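PDB 2EPG: tRNA-splicing ligase RtcB from Thermus thermophilus, which probably joins RNA ends bearing a 2',3'-cyclic or 3'-phosphate to 5'-hydroxyl ends, using GTP and manganese. Local coordinates for residues E15-A18 / Y22-P25; W78-P83 / V103-N108; E155-L160 / A190-V195; Y172-D177 / F314-F319; D227-L232 / R375-P380. All coordinates share one frame; numbering follows the deposited sequence.

Contact 1: E15-A18 / Y22-P25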
# COMPACT_ATOMS: atom_id res chain seq x y z
N GLU A 15 -16.02 7.60 -22.61
CA GLU A 15 -16.49 8.97 -22.52
C GLU A 15 -16.12 9.59 -21.17
O GLU A 15 -15.82 8.88 -20.20
CB GLU A 15 -18.03 9.05 -22.72
CG GLU A 15 -18.91 8.29 -21.70
CD GLU A 15 -20.32 8.93 -21.54
OE1 GLU A 15 -20.64 9.89 -22.29
OE2 GLU A 15 -21.10 8.48 -20.65
N LYS A 16 -16.12 10.92 -21.10
CA LYS A 16 -15.79 11.61 -19.85
C LYS A 16 -17.09 11.88 -19.09
O LYS A 16 -18.05 12.41 -19.65
CB LYS A 16 -15.08 12.93 -20.16
CG LYS A 16 -14.54 13.66 -18.93
CD LYS A 16 -13.77 14.91 -19.36
CE LYS A 16 -13.24 15.68 -18.18
NZ LYS A 16 -12.45 16.86 -18.62
N ILE A 17 -17.11 11.50 -17.82
CA ILE A 17 -18.29 11.68 -17.00
C ILE A 17 -18.13 12.74 -15.92
O ILE A 17 -19.11 13.18 -15.32
CB ILE A 17 -18.70 10.33 -16.37
CG1 ILE A 17 -19.36 9.47 -17.44
CG2 ILE A 17 -19.64 10.54 -15.18
CD1 ILE A 17 -19.96 8.18 -16.90
N ALA A 18 -16.90 13.15 -15.68
CA ALA A 18 -16.64 14.15 -14.66
C ALA A 18 -15.21 14.61 -14.78
O ALA A 18 -14.42 14.00 -15.48
CB ALA A 18 -16.88 13.56 -13.28
N TYR A 22 -13.09 9.14 -16.40
CA TYR A 22 -13.52 8.52 -17.66
C TYR A 22 -14.17 7.15 -17.51
O TYR A 22 -13.78 6.34 -16.66
CB TYR A 22 -12.33 8.41 -18.61
CG TYR A 22 -11.66 9.75 -18.85
CD1 TYR A 22 -12.24 10.71 -19.67
CD2 TYR A 22 -10.46 10.06 -18.20
CE1 TYR A 22 -11.65 11.97 -19.84
CE2 TYR A 22 -9.86 11.32 -18.36
CZ TYR A 22 -10.46 12.27 -19.18
OH TYR A 22 -9.87 13.50 -19.33
N ARG A 23 -15.15 6.89 -18.36
CA ARG A 23 -15.90 5.66 -18.34
C ARG A 23 -15.72 4.86 -19.63
O ARG A 23 -15.72 5.42 -20.73
CB ARG A 23 -17.37 6.01 -18.12
CG ARG A 23 -18.33 4.88 -18.14
CD ARG A 23 -19.65 5.38 -18.69
NE ARG A 23 -20.59 4.28 -18.79
CZ ARG A 23 -21.44 4.10 -19.79
NH1 ARG A 23 -22.24 3.05 -19.75
NH2 ARG A 23 -21.51 4.97 -20.79
N ILE A 24 -15.50 3.55 -19.48
CA ILE A 24 -15.37 2.64 -20.61
C ILE A 24 -16.67 1.87 -20.56
O ILE A 24 -16.84 0.96 -19.75
CB ILE A 24 -14.20 1.65 -20.41
CG1 ILE A 24 -12.87 2.40 -20.43
CG2 ILE A 24 -14.24 0.57 -21.50
CD1 ILE A 24 -11.70 1.60 -19.91
N PRO A 25 -17.63 2.24 -21.41
CA PRO A 25 -18.89 1.50 -21.34
C PRO A 25 -18.75 -0.00 -21.63
O PRO A 25 -17.92 -0.43 -22.43
CB PRO A 25 -19.80 2.25 -22.32
CG PRO A 25 -18.84 2.93 -23.25
CD PRO A 25 -17.70 3.35 -22.37

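Contact 2: W78-P83 / V103-N108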
# COMPACT_ATOMS: atom_id res chain seq x y z
N TRP A 78 0.72 -1.28 -17.23
CA TRP A 78 0.80 -2.72 -17.46
C TRP A 78 1.17 -3.52 -16.21
O TRP A 78 2.10 -3.17 -15.48
CB TRP A 78 1.82 -3.02 -18.57
CG TRP A 78 1.70 -4.43 -19.08
CD1 TRP A 78 0.91 -4.86 -20.12
CD2 TRP A 78 2.27 -5.61 -18.49
NE1 TRP A 78 0.95 -6.24 -20.20
CE2 TRP A 78 1.78 -6.72 -19.22
CE3 TRP A 78 3.15 -5.83 -17.42
CZ2 TRP A 78 2.13 -8.05 -18.90
CZ3 TRP A 78 3.49 -7.15 -17.10
CH2 TRP A 78 2.98 -8.24 -17.84
N GLY A 79 0.43 -4.59 -15.97
CA GLY A 79 0.69 -5.44 -14.82
C GLY A 79 0.41 -6.91 -15.13
O GLY A 79 0.18 -7.28 -16.27
N TYR A 80 0.45 -7.74 -14.10
CA TYR A 80 0.19 -9.17 -14.25
C TYR A 80 -1.32 -9.42 -14.19
O TYR A 80 -1.91 -9.46 -13.11
CB TYR A 80 0.90 -9.94 -13.14
CG TYR A 80 0.86 -11.44 -13.31
CD1 TYR A 80 1.71 -12.08 -14.21
CD2 TYR A 80 -0.05 -12.22 -12.58
CE1 TYR A 80 1.67 -13.47 -14.38
CE2 TYR A 80 -0.10 -13.61 -12.75
CZ TYR A 80 0.75 -14.22 -13.65
OH TYR A 80 0.71 -15.59 -13.83
N GLY A 81 -1.95 -9.61 -15.34
CA GLY A 81 -3.38 -9.85 -15.37
C GLY A 81 -4.14 -8.55 -15.14
O GLY A 81 -4.65 -7.94 -16.08
N PHE A 82 -4.22 -8.14 -13.87
CA PHE A 82 -4.89 -6.88 -13.52
C PHE A 82 -3.88 -5.77 -13.75
O PHE A 82 -2.66 -6.00 -13.64
CB PHE A 82 -5.26 -6.85 -12.03
CG PHE A 82 -6.46 -7.69 -11.66
CD1 PHE A 82 -6.52 -9.04 -11.98
CD2 PHE A 82 -7.54 -7.12 -10.98
CE1 PHE A 82 -7.62 -9.81 -11.63
CE2 PHE A 82 -8.65 -7.89 -10.62
CZ PHE A 82 -8.69 -9.22 -10.94
N PRO A 83 -4.34 -4.55 -14.08
CA PRO A 83 -3.37 -3.48 -14.29
C PRO A 83 -2.89 -2.95 -12.94
O PRO A 83 -3.57 -3.10 -11.92
CB PRO A 83 -4.16 -2.42 -15.05
CG PRO A 83 -5.56 -2.61 -14.49
CD PRO A 83 -5.69 -4.12 -14.51
N VAL A 103 -3.97 -8.74 -6.69
CA VAL A 103 -3.35 -8.22 -5.48
C VAL A 103 -1.90 -7.87 -5.81
O VAL A 103 -1.37 -6.86 -5.35
CB VAL A 103 -3.38 -9.27 -4.34
CG1 VAL A 103 -2.56 -8.78 -3.15
CG2 VAL A 103 -4.82 -9.55 -3.91
N GLY A 104 -1.25 -8.70 -6.61
CA GLY A 104 0.14 -8.46 -6.95
C GLY A 104 1.02 -9.39 -6.15
O GLY A 104 0.61 -9.89 -5.09
N PHE A 105 2.23 -9.63 -6.62
CA PHE A 105 3.10 -10.54 -5.92
C PHE A 105 3.54 -10.09 -4.54
O PHE A 105 3.53 -10.89 -3.61
CB PHE A 105 4.28 -10.94 -6.81
CG PHE A 105 3.93 -12.06 -7.77
CD1 PHE A 105 3.11 -11.82 -8.87
CD2 PHE A 105 4.29 -13.38 -7.48
CE1 PHE A 105 2.63 -12.89 -9.66
CE2 PHE A 105 3.82 -14.45 -8.26
CZ PHE A 105 2.99 -14.20 -9.35
N ASP A 106 3.90 -8.82 -4.38
CA ASP A 106 4.30 -8.39 -3.05
C ASP A 106 3.07 -8.00 -2.21
O ASP A 106 2.70 -6.84 -2.13
CB ASP A 106 5.29 -7.24 -3.12
CG ASP A 106 5.95 -6.97 -1.76
OD1 ASP A 106 6.91 -6.17 -1.70
OD2 ASP A 106 5.50 -7.56 -0.75
N ILE A 107 2.45 -9.01 -1.61
CA ILE A 107 1.28 -8.83 -0.78
C ILE A 107 1.55 -7.88 0.36
O ILE A 107 2.50 -8.05 1.13
CB ILE A 107 0.77 -10.18 -0.25
CG1 ILE A 107 0.39 -11.07 -1.44
CG2 ILE A 107 -0.45 -9.97 0.69
CD1 ILE A 107 0.04 -12.51 -1.08
N ASN A 108 0.68 -6.88 0.45
CA ASN A 108 0.77 -5.82 1.45
C ASN A 108 2.07 -5.07 1.42
O ASN A 108 2.58 -4.67 2.46
CB ASN A 108 0.50 -6.31 2.87
CG ASN A 108 0.32 -5.14 3.86
OD1 ASN A 108 0.30 -3.96 3.47
ND2 ASN A 108 0.19 -5.46 5.15

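Contact 3: E155-L160 / A190-V195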
# COMPACT_ATOMS: atom_id res chain seq x y z
N GLU A 155 6.76 -18.43 17.05
CA GLU A 155 6.53 -17.01 17.22
C GLU A 155 6.17 -16.35 15.91
O GLU A 155 5.20 -15.60 15.83
CB GLU A 155 7.77 -16.33 17.81
CG GLU A 155 8.08 -16.81 19.21
CD GLU A 155 9.23 -16.07 19.84
OE1 GLU A 155 10.25 -15.85 19.15
OE2 GLU A 155 9.11 -15.72 21.03
N LEU A 156 6.92 -16.63 14.85
CA LEU A 156 6.59 -15.99 13.61
C LEU A 156 5.27 -16.55 13.06
O LEU A 156 4.62 -15.91 12.24
CB LEU A 156 7.75 -16.11 12.62
CG LEU A 156 7.97 -17.31 11.74
CD1 LEU A 156 7.54 -16.95 10.31
CD2 LEU A 156 9.46 -17.67 11.76
N LYS A 157 4.87 -17.70 13.59
CA LYS A 157 3.61 -18.35 13.21
C LYS A 157 2.48 -17.52 13.84
O LYS A 157 1.44 -17.27 13.22
CB LYS A 157 3.57 -19.77 13.77
CG LYS A 157 2.76 -20.76 12.99
CD LYS A 157 3.54 -21.34 11.81
CE LYS A 157 2.84 -22.57 11.25
NZ LYS A 157 3.55 -23.16 10.06
N GLU A 158 2.68 -17.13 15.09
CA GLU A 158 1.70 -16.31 15.78
C GLU A 158 1.67 -14.93 15.10
O GLU A 158 0.61 -14.32 14.97
CB GLU A 158 2.09 -16.18 17.26
CG GLU A 158 2.03 -17.52 17.97
CD GLU A 158 2.39 -17.42 19.43
OE1 GLU A 158 2.91 -16.36 19.85
OE2 GLU A 158 2.16 -18.41 20.17
N ILE A 159 2.83 -14.47 14.64
CA ILE A 159 2.90 -13.18 13.96
C ILE A 159 2.03 -13.19 12.71
O ILE A 159 1.31 -12.23 12.44
CB ILE A 159 4.37 -12.82 13.61
CG1 ILE A 159 5.11 -12.42 14.89
CG2 ILE A 159 4.43 -11.64 12.65
CD1 ILE A 159 6.55 -12.05 14.69
N LEU A 160 2.06 -14.29 11.95
CA LEU A 160 1.26 -14.36 10.74
C LEU A 160 -0.23 -14.25 11.02
O LEU A 160 -1.00 -13.83 10.15
CB LEU A 160 1.54 -15.66 9.98
CG LEU A 160 2.97 -15.94 9.53
CD1 LEU A 160 2.98 -17.17 8.61
CD2 LEU A 160 3.55 -14.75 8.81
N ALA A 190 -6.22 -14.52 8.36
CA ALA A 190 -4.93 -15.20 8.30
C ALA A 190 -4.95 -16.61 8.89
O ALA A 190 -5.56 -16.84 9.92
CB ALA A 190 -3.87 -14.38 8.99
N ASN A 191 -4.29 -17.53 8.19
CA ASN A 191 -4.16 -18.92 8.62
C ASN A 191 -2.79 -19.39 8.15
O ASN A 191 -2.60 -19.68 6.98
CB ASN A 191 -5.22 -19.82 7.99
CG ASN A 191 -5.10 -21.26 8.45
OD1 ASN A 191 -4.03 -21.72 8.84
ND2 ASN A 191 -6.22 -21.99 8.40
N PRO A 192 -1.81 -19.48 9.06
CA PRO A 192 -0.49 -19.93 8.61
C PRO A 192 -0.50 -21.32 7.96
O PRO A 192 0.37 -21.63 7.15
CB PRO A 192 0.35 -19.91 9.88
CG PRO A 192 -0.38 -18.95 10.78
CD PRO A 192 -1.82 -19.27 10.52
N ASP A 193 -1.49 -22.15 8.29
CA ASP A 193 -1.55 -23.50 7.71
C ASP A 193 -1.66 -23.49 6.19
O ASP A 193 -1.23 -24.44 5.53
CB ASP A 193 -2.74 -24.28 8.27
CG ASP A 193 -2.60 -24.57 9.77
OD1 ASP A 193 -3.63 -24.91 10.40
OD2 ASP A 193 -1.47 -24.47 10.30
N LYS A 194 -2.22 -22.41 5.64
CA LYS A 194 -2.39 -22.27 4.19
C LYS A 194 -1.17 -21.65 3.53
O LYS A 194 -1.12 -21.50 2.30
CB LYS A 194 -3.64 -21.43 3.91
CG LYS A 194 -4.86 -21.85 4.73
CD LYS A 194 -5.30 -23.28 4.41
CE LYS A 194 -6.55 -23.66 5.18
NZ LYS A 194 -7.24 -24.82 4.55
N VAL A 195 -0.18 -21.28 4.33
CA VAL A 195 1.06 -20.70 3.81
C VAL A 195 2.04 -21.86 3.61
O VAL A 195 2.29 -22.62 4.55
CB VAL A 195 1.64 -19.69 4.81
CG1 VAL A 195 3.01 -19.18 4.34
CG2 VAL A 195 0.66 -18.53 4.99

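Contact 4: Y172-D177 / F314-F319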
# COMPACT_ATOMS: atom_id res chain seq x y z
N TYR A 172 8.14 -4.27 20.96
CA TYR A 172 8.72 -3.74 19.72
C TYR A 172 7.86 -2.61 19.14
O TYR A 172 7.47 -2.64 17.97
CB TYR A 172 8.88 -4.86 18.70
CG TYR A 172 9.81 -5.95 19.14
CD1 TYR A 172 11.18 -5.84 18.95
CD2 TYR A 172 9.31 -7.10 19.77
CE1 TYR A 172 12.05 -6.85 19.36
CE2 TYR A 172 10.17 -8.11 20.19
CZ TYR A 172 11.53 -7.98 19.98
OH TYR A 172 12.38 -8.97 20.40
N GLY A 173 7.58 -1.61 19.97
CA GLY A 173 6.77 -0.48 19.54
C GLY A 173 6.13 0.21 20.73
O GLY A 173 6.41 -0.15 21.87
N TYR A 174 5.32 1.23 20.46
CA TYR A 174 4.60 1.93 21.52
C TYR A 174 3.21 1.32 21.50
O TYR A 174 2.73 0.91 20.44
CB TYR A 174 4.50 3.43 21.24
CG TYR A 174 5.82 4.16 21.18
CD1 TYR A 174 6.95 3.67 21.86
CD2 TYR A 174 5.93 5.35 20.47
CE1 TYR A 174 8.16 4.37 21.81
CE2 TYR A 174 7.12 6.05 20.43
CZ TYR A 174 8.23 5.56 21.10
OH TYR A 174 9.40 6.28 21.04
N PRO A 175 2.53 1.27 22.67
CA PRO A 175 1.17 0.71 22.78
C PRO A 175 0.20 1.26 21.75
O PRO A 175 -0.58 0.52 21.15
CB PRO A 175 0.77 1.08 24.21
CG PRO A 175 2.07 1.11 24.94
CD PRO A 175 2.97 1.82 23.96
N GLU A 176 0.26 2.57 21.52
CA GLU A 176 -0.64 3.21 20.58
C GLU A 176 -0.34 2.97 19.09
O GLU A 176 -1.15 3.31 18.24
CB GLU A 176 -0.68 4.73 20.84
CG GLU A 176 0.66 5.44 20.57
CD GLU A 176 0.49 6.91 20.16
OE1 GLU A 176 -0.20 7.66 20.89
OE2 GLU A 176 1.03 7.31 19.11
N ASP A 177 0.81 2.38 18.76
CA ASP A 177 1.16 2.18 17.35
C ASP A 177 0.06 1.53 16.52
O ASP A 177 -0.22 1.97 15.41
CB ASP A 177 2.43 1.35 17.22
CG ASP A 177 3.67 2.12 17.61
OD1 ASP A 177 4.75 1.51 17.68
OD2 ASP A 177 3.58 3.34 17.85
N PHE A 314 13.20 -0.16 15.15
CA PHE A 314 14.62 0.09 14.91
C PHE A 314 14.88 1.54 14.55
O PHE A 314 15.94 2.07 14.85
CB PHE A 314 15.17 -0.79 13.76
CG PHE A 314 15.04 -2.28 13.99
CD1 PHE A 314 15.03 -2.80 15.29
CD2 PHE A 314 14.97 -3.16 12.91
CE1 PHE A 314 14.96 -4.19 15.50
CE2 PHE A 314 14.90 -4.54 13.11
CZ PHE A 314 14.89 -5.06 14.41
N VAL A 315 13.94 2.19 13.88
CA VAL A 315 14.14 3.58 13.51
C VAL A 315 14.20 4.40 14.79
O VAL A 315 15.08 5.25 14.95
CB VAL A 315 13.00 4.10 12.60
CG1 VAL A 315 13.02 5.64 12.54
CG2 VAL A 315 13.16 3.52 11.19
N ARG A 316 13.29 4.13 15.72
CA ARG A 316 13.32 4.84 16.98
C ARG A 316 14.67 4.60 17.64
O ARG A 316 15.27 5.54 18.17
CB ARG A 316 12.17 4.37 17.87
CG ARG A 316 10.81 4.87 17.39
CD ARG A 316 9.63 4.17 18.05
NE ARG A 316 8.36 4.77 17.63
CZ ARG A 316 7.21 4.11 17.63
NH1 ARG A 316 6.09 4.72 17.24
NH2 ARG A 316 7.18 2.84 18.00
N GLU A 317 15.18 3.36 17.59
CA GLU A 317 16.47 3.04 18.21
C GLU A 317 17.60 3.82 17.57
O GLU A 317 18.56 4.20 18.24
CB GLU A 317 16.77 1.54 18.13
CG GLU A 317 15.76 0.67 18.86
CD GLU A 317 16.14 -0.81 18.84
OE1 GLU A 317 16.71 -1.26 17.81
OE2 GLU A 317 15.85 -1.52 19.83
N ALA A 318 17.50 4.07 16.27
CA ALA A 318 18.54 4.82 15.60
C ALA A 318 18.52 6.29 16.03
O ALA A 318 19.58 6.88 16.23
CB ALA A 318 18.37 4.70 14.09
N PHE A 319 17.34 6.89 16.18
CA PHE A 319 17.30 8.29 16.58
C PHE A 319 17.90 8.44 17.97
O PHE A 319 18.72 9.33 18.22
CB PHE A 319 15.86 8.83 16.58
CG PHE A 319 15.39 9.32 15.23
CD1 PHE A 319 15.14 10.68 15.02
CD2 PHE A 319 15.19 8.44 14.18
CE1 PHE A 319 14.69 11.15 13.77
CE2 PHE A 319 14.74 8.90 12.93
CZ PHE A 319 14.49 10.25 12.73

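Contact 5: D227-L232 / R375-P380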
# COMPACT_ATOMS: atom_id res chain seq x y z
N ASP A 227 -3.53 21.54 3.38
CA ASP A 227 -4.79 21.60 4.10
C ASP A 227 -4.45 21.75 5.57
O ASP A 227 -4.03 20.79 6.21
CB ASP A 227 -5.61 20.34 3.90
CG ASP A 227 -7.06 20.53 4.27
OD1 ASP A 227 -7.85 20.90 3.38
OD2 ASP A 227 -7.43 20.33 5.44
N GLU A 228 -4.64 22.95 6.09
CA GLU A 228 -4.32 23.25 7.46
C GLU A 228 -5.13 22.41 8.45
O GLU A 228 -4.59 21.94 9.45
CB GLU A 228 -4.55 24.74 7.72
CG GLU A 228 -3.56 25.34 8.71
CD GLU A 228 -2.12 25.09 8.29
OE1 GLU A 228 -1.69 25.66 7.26
OE2 GLU A 228 -1.42 24.31 8.99
N GLU A 229 -6.41 22.21 8.16
CA GLU A 229 -7.26 21.43 9.06
C GLU A 229 -6.84 19.95 9.12
O GLU A 229 -6.75 19.38 10.20
CB GLU A 229 -8.72 21.51 8.63
CG GLU A 229 -9.61 20.61 9.49
CD GLU A 229 -11.00 20.40 8.92
OE1 GLU A 229 -11.12 20.03 7.72
OE2 GLU A 229 -11.98 20.59 9.67
N ALA A 230 -6.60 19.33 7.97
CA ALA A 230 -6.20 17.93 7.95
C ALA A 230 -4.79 17.79 8.53
O ALA A 230 -4.50 16.84 9.25
CB ALA A 230 -6.25 17.38 6.52
N ALA A 231 -3.92 18.74 8.23
CA ALA A 231 -2.55 18.66 8.73
C ALA A 231 -2.55 18.69 10.24
O ALA A 231 -1.86 17.90 10.88
CB ALA A 231 -1.70 19.81 8.15
N LEU A 232 -3.33 19.60 10.82
CA LEU A 232 -3.44 19.71 12.27
C LEU A 232 -3.94 18.39 12.84
O LEU A 232 -3.39 17.87 13.81
CB LEU A 232 -4.44 20.81 12.67
CG LEU A 232 -4.71 20.86 14.18
CD1 LEU A 232 -3.46 21.39 14.89
CD2 LEU A 232 -5.92 21.76 14.48
N ARG A 375 -11.03 11.02 12.08
CA ARG A 375 -12.36 10.80 11.55
C ARG A 375 -13.05 12.00 10.92
O ARG A 375 -13.79 11.85 9.95
CB ARG A 375 -13.24 10.16 12.64
CG ARG A 375 -14.53 9.52 12.10
CD ARG A 375 -15.18 8.60 13.12
NE ARG A 375 -14.28 7.52 13.54
CZ ARG A 375 -14.35 6.88 14.70
NH1 ARG A 375 -13.48 5.92 14.99
NH2 ARG A 375 -15.29 7.20 15.59
N ARG A 376 -12.80 13.19 11.45
CA ARG A 376 -13.41 14.38 10.87
C ARG A 376 -12.83 14.76 9.52
O ARG A 376 -13.53 15.33 8.69
CB ARG A 376 -13.27 15.59 11.82
CG ARG A 376 -14.06 15.47 13.10
CD ARG A 376 -13.77 16.62 14.06
NE ARG A 376 -14.39 16.38 15.36
CZ ARG A 376 -14.13 17.07 16.47
NH1 ARG A 376 -14.75 16.76 17.61
NH2 ARG A 376 -13.26 18.07 16.44
N VAL A 377 -11.56 14.46 9.29
CA VAL A 377 -10.94 14.85 8.03
C VAL A 377 -10.70 13.75 7.02
O VAL A 377 -10.42 14.03 5.86
CB VAL A 377 -9.59 15.57 8.28
CG1 VAL A 377 -9.79 16.75 9.20
CG2 VAL A 377 -8.58 14.58 8.87
N GLY A 378 -10.83 12.49 7.45
CA GLY A 378 -10.61 11.38 6.54
C GLY A 378 -9.31 10.62 6.82
O GLY A 378 -8.42 11.11 7.50
N GLN A 379 -9.21 9.41 6.28
CA GLN A 379 -8.05 8.56 6.47
C GLN A 379 -6.82 9.10 5.75
O GLN A 379 -6.91 9.60 4.64
CB GLN A 379 -8.35 7.16 5.89
CG GLN A 379 -7.20 6.14 6.02
CD GLN A 379 -7.31 5.07 4.96
OE1 GLN A 379 -8.23 4.25 4.98
NE2 GLN A 379 -6.39 5.09 4.01
N PRO A 380 -5.64 9.01 6.39
CA PRO A 380 -4.44 9.51 5.72
C PRO A 380 -4.15 8.58 4.52
O PRO A 380 -4.40 7.37 4.59
CB PRO A 380 -3.35 9.39 6.79
CG PRO A 380 -4.11 9.45 8.10
CD PRO A 380 -5.37 8.66 7.80

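Contact 1: E15-A18 / Y22-P25
Glu15 and Arg23 form the hydrogen-bonded antiparallel pair of a β hairpin made by strands 15-18 and 21-24 near the start of the modelled chain. Both main-chain bonds of this pair are closed. Arg23 N gives its hydrogen to Glu15 O at 2.8 Å in an almost straight bond (176°), whereas the return bond from Glu15 N to Arg23 O is more bent (132°). Glu15 O is also approached by Tyr22 CA in a C-H...O contact. The side chains of the same pair run alongside each other on one face of the hairpin, and Glu15 OE2 meets Arg23 NH2 in a long salt bridge of 3.5 Å, carboxylate and guanidinium turned well away from coplanarity. Arg23 has a second acid to satisfy it, since NH1 pairs with Asp33.

On the other face, Lys16 and Tyr22 form the non-hydrogen-bonded pair. With CG anti to the backbone N (chi1 -173°) and the rest of the chain extended, Lys16 lays its methylenes along the CD1-CE1 side of the tyrosine ring, Lys16 CG lying 3.5 Å from Tyr22 CE1. Tyr22 OH is hydrogen-bonded to Lys40 NZ of helix 40-48. With a valine in place of Tyr22, the Lys16 methylenes would probably lose the ring they lie against and Lys40 its hydroxyl partner. Ile17 and Ala18 both face Thr21 in a classic β bulge, and Ile17 crosses the arginine stem, where Ile17 CD1 comes tightly to 3.3 Å from Arg23 CD.

Contact 2: W78-P83 / V103-N108
The loop that carries Asp106, a predicted ligand of the first manganese ion, meets the loop before strand 86-90 through one aromatic pair, Phe105 against Tyr80. It is an edge-to-face (T-shaped) arrangement: the ring planes stand at 84° and the centroids are 5.6 Å apart. Phe105 supplies the edge and Tyr80 the face. The leading atom is Phe105 CE1, which sits over the rim of the tyrosine ring rather than its middle, 4.0 Å from Tyr80 CD2 and only slightly farther from CE2. Tyr80 reaches this position with CG anti to its own nitrogen (chi1 -172°), which carries the ring out toward the 103-108 loop. The contact is small and purely apolar.

Phe105 directly precedes Asp106, whose backbone forms an inverse γ turn, with a weak bond from Ile107 N to Phe105 O. The side chain of Phe105 is about 7 Å from that of Asn340, of the predicted GMP site, and about 10 Å from that of His215, another predicted ligand of the same manganese. Asp106 OD2 accepts from Ser249 N, and Asp106 O from Asn340 ND2. Helix 250-265 borders both rings, with Val261 against Tyr80 and with His254, Cys257 and Gln258 against Phe105, while helix 52-60 packs on Trp78, Phe82 and Pro83, and helix 288-321 on Val103 and Asn108.

Contact 3: E155-L160 / A190-V195
Lys157 leaves its helix with CG anti to the backbone N (chi1 -152°) and then bends at chi2 (82°), a turn that brings its methylenes across Pro192. CG, CD and CE all come close to the proline CB, and the nearest of these methylenes is Lys157 CE, 3.9 Å from Pro192 CB. Leu160, one helical turn later, has CG beside its own nitrogen; its side chain and the ring point in opposite directions, Leu160 CB lying 3.9 Å from Pro192 CG. Pro192 CG also lies 3.5 Å from Lys157 O, which sets the ring beside the two side chains and against the helix backbone.

The contact fastens helix 153-162 to the segment leading into helix 197-203, where residues 192-194 make a short 3-10 turn. Asn191 opens that turn as an Asx turn: Asn191 OD1 accepts from Asp193 N at 2.6 Å, from a donor tilted 27° out of the carbonyl plane. Phe200 of helix 197-203 also lies against Lys157 and Leu160. From helix 288-321, Phe303 touches Leu160 and Asn302 touches Ala190. Ala190 CB comes unusually close to Leu160 O, at 3.1 Å.

Contact 4: Y172-D177 / F314-F319
Arg316 ties helix 288-321 to the loop between helices 164-169 and 197-203, making an end-on, two-pronged salt bridge with Asp177 and a cation-π stack on Tyr174. Its CG lies beside the backbone N (chi1 -72°), and the chain, extended as far as NE, carries the guanidinium across to the carboxylate and over the tyrosine ring. Arg316 NH2 donates to Asp177 OD1 at 2.8 Å and Arg316 NH1 to Asp177 OD2 at 2.9 Å. The first bond uses the syn lone pair of OD1; at OD2 the donor is again on the syn side but 27° out of the carboxylate plane.

Tyr174, with CG likewise beside its nitrogen, lies under one face of the guanidinium. The planes differ by 16°, and Arg316 CZ is 3.6 Å from the Tyr174 ring centroid. Carboxylate and ring together fix the rotation of the guanidinium, and NH1 donates further to Leu331 O. A leucine replacing Arg316 would probably leave the buried Asp177 carboxylate without its countercharge and Tyr174 without its flat partner. Gln309 of the same helix also donates to Asp177 OD1. Within the loop, Tyr174 N donates to Asp177 OD1 at 2.9 Å from above the carboxylate plane.

Contact 5: D227-L232 / R375-P380
The first turn of helix 228-234 packs on the loop leading into strand 380-383, with Ala230 and Glu229 on the helix side and Val377 on the loop side. The backbones come close, the CA atoms of Ala230 and Val377 being 5.7 Å apart, as the small alanine side chain allows. Ala230 CB and Val377 CB approach to 4.2 Å, and Val377 CG1 also lies 4.0 Å from Ala230 CA, so the valine bears on the helix backbone as well as on the methyl.

CG1 does most of the work. Its place beside the valine nitrogen, anti to the carbonyl carbon (chi1 -56°), brings it to both helix residues. Glu229, extended beyond CG, runs antiparallel to the valine side chain, and its CG, CD and OE1 all lie near that methyl, with Glu229 OE1 3.8 Å from Val377 CG1. This is van der Waals packing along the flank of an acidic side chain at the surface, while Ala230 and Val377 are buried. Val377 continues along the same helix to Ala233 and Phe234, and Val476 of strand 474-486 packs on Ala230 and Ala231.

Farther along the loop, Gln379 NE2 donates to both Pro380 O and Arg361 O. On the helix side, Asp227 OD2 accepts from Ala230 N at 2.8 Å through its anti lone pair, in a bond of 158°. An aspartate just before the first turn, binding the amide three residues on, is the classic helix N-cap.

Contact 1 is a surface hairpin and the one place among the five where two strands pair. Contact 2, a lone aromatic pair, is partly exposed though nearest the centre of the chain, and it adjoins the predicted manganese site, whereas contacts 1, 3 and 5 lie away from annotated sites. Contacts 3 and 4 are partly buried and cross along the chain. Contact 4 takes its arginine directly from helix 288-321, which also flanks contacts 2 and 3. Contact 5 is the buried one, held by van der Waals packing alone. Charge appears as a long, exposed ion pair in contact 1 and as a tight, sheltered salt bridge in contact 4; contact 3 relies on proline packing.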